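Local coordinates for probable host range protein 2-3 (PDB 5CZ3) that probably supports multiplication of myxoma virus in different host cell types, as a member of the C7 family of poxvirus host-range proteins, at residues Leu130-Arg134 against Thr135-Ile139. Sequence-based numbering, arbitrary orientation.
Sequences LDSGR and TYTYI
The turn that carries the chain from one sheet of the beta-sandwich to the other is a worked example of how a single threonine can organise a sheet-to-sheet link, here T135 closing back on S132. T135 OG1 donates to S132 O at 2.6 Å, lying in the plane of that carbonyl with a C=O...O angle of 145°. The same hydroxyl accepts from T137 N at 3.1 Å, making an ST turn, so one buried oxygen grips backbone groups both before and after it. With chi1 at 83°, OG1 sits between the backbone N and carbonyl carbon of its own residue, from where it serves both partners. T135 N adds two weak bonds, to S132 O (3.2 Å) and to G133 O (3.1 Å), the latter spanning the inverse gamma turn centred on R134. Upstream, D131 forms an Asx turn: G133 N approaches OD1 from above the carboxylate plane, 62° out of it, at 3.0 Å. A water bridges S132 OG and T137 O, while T137 CG2 lies 4.2 Å from S132 CA. The hydroxyl of T137 itself bonds to K23 O, at the end of strand 20-23, the antiparallel neighbour of 138-140. Successive Asx, inverse gamma and ST turns thus form the connection between edge strands 126-131 and 138-140 of the two facing sheets, an inter-sheet connection characteristic of a beta-sandwich.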
# COMPACT_ATOMS: atom_id res chain seq x y z
N LEU A 130 0.58 -13.71 1.14
CA LEU A 130 1.41 -14.50 2.05
C LEU A 130 0.94 -14.32 3.48
O LEU A 130 0.86 -15.29 4.24
CB LEU A 130 2.89 -14.12 1.89
CG LEU A 130 4.05 -14.69 2.72
N ASP A 131 0.63 -13.09 3.85
CA ASP A 131 0.22 -12.80 5.22
C ASP A 131 -0.76 -11.63 5.26
O ASP A 131 -0.48 -10.56 4.73
CB ASP A 131 1.44 -12.51 6.08
CG ASP A 131 1.14 -12.59 7.57
OD1 ASP A 131 -0.04 -12.75 7.94
OD2 ASP A 131 2.09 -12.49 8.37
N SER A 132 -1.91 -11.85 5.88
CA SER A 132 -2.92 -10.80 5.97
C SER A 132 -2.61 -9.84 7.11
O SER A 132 -3.11 -8.72 7.15
CB SER A 132 -4.31 -11.41 6.17
OG SER A 132 -4.75 -12.07 4.99
N GLY A 133 -1.76 -10.29 8.04
CA GLY A 133 -1.41 -9.49 9.20
C GLY A 133 -2.64 -9.12 10.01
O GLY A 133 -3.58 -9.90 10.10
N ARG A 134 -2.63 -7.92 10.57
CA ARG A 134 -3.78 -7.43 11.33
C ARG A 134 -4.72 -6.67 10.41
O ARG A 134 -5.11 -5.54 10.70
CB ARG A 134 -3.32 -6.55 12.50
CG ARG A 134 -4.35 -6.38 13.60
CD ARG A 134 -3.70 -6.05 14.93
NE ARG A 134 -3.20 -4.68 14.98
CZ ARG A 134 -2.34 -4.24 15.90
NH1 ARG A 134 -1.89 -5.06 16.83
NH2 ARG A 134 -1.93 -2.98 15.87
N THR A 135 -5.07 -7.28 9.28
CA THR A 135 -5.96 -6.65 8.30
C THR A 135 -7.01 -7.61 7.77
O THR A 135 -6.99 -8.81 8.06
CB THR A 135 -5.18 -6.09 7.09
OG1 THR A 135 -4.94 -7.15 6.15
CG2 THR A 135 -3.86 -5.46 7.51
N TYR A 136 -7.93 -7.07 6.97
CA TYR A 136 -8.90 -7.86 6.23
C TYR A 136 -8.69 -7.63 4.74
O TYR A 136 -9.64 -7.53 3.97
CB TYR A 136 -10.33 -7.48 6.63
CG TYR A 136 -10.63 -7.70 8.09
CD1 TYR A 136 -10.30 -8.89 8.72
CD2 TYR A 136 -11.26 -6.71 8.84
CE1 TYR A 136 -10.58 -9.09 10.06
CE2 TYR A 136 -11.54 -6.91 10.18
CZ TYR A 136 -11.20 -8.10 10.78
OH TYR A 136 -11.48 -8.30 12.11
N THR A 137 -7.42 -7.55 4.35
CA THR A 137 -7.06 -7.22 2.97
C THR A 137 -7.46 -8.31 1.98
O THR A 137 -7.50 -9.50 2.31
CB THR A 137 -5.55 -6.96 2.85
OG1 THR A 137 -5.25 -6.49 1.53
CG2 THR A 137 -4.75 -8.23 3.13
N TYR A 138 -7.76 -7.89 0.76
CA TYR A 138 -8.07 -8.81 -0.33
C TYR A 138 -7.59 -8.20 -1.64
O TYR A 138 -7.42 -6.99 -1.74
CB TYR A 138 -9.57 -9.11 -0.38
CG TYR A 138 -10.44 -7.93 -0.77
CD1 TYR A 138 -10.90 -7.03 0.19
CD2 TYR A 138 -10.81 -7.72 -2.09
CE1 TYR A 138 -11.69 -5.96 -0.15
CE2 TYR A 138 -11.61 -6.65 -2.44
CZ TYR A 138 -12.05 -5.77 -1.47
OH TYR A 138 -12.84 -4.70 -1.82
N ILE A 139 -7.37 -9.05 -2.64
CA ILE A 139 -6.84 -8.58 -3.91
C ILE A 139 -7.81 -8.83 -5.06
O ILE A 139 -8.19 -9.96 -5.33
CB ILE A 139 -5.50 -9.24 -4.25
CG1 ILE A 139 -4.47 -8.95 -3.15
CG2 ILE A 139 -4.99 -8.75 -5.59
CD1 ILE A 139 -3.14 -9.63 -3.37
O HOH W 1 -6.94 -10.82 4.32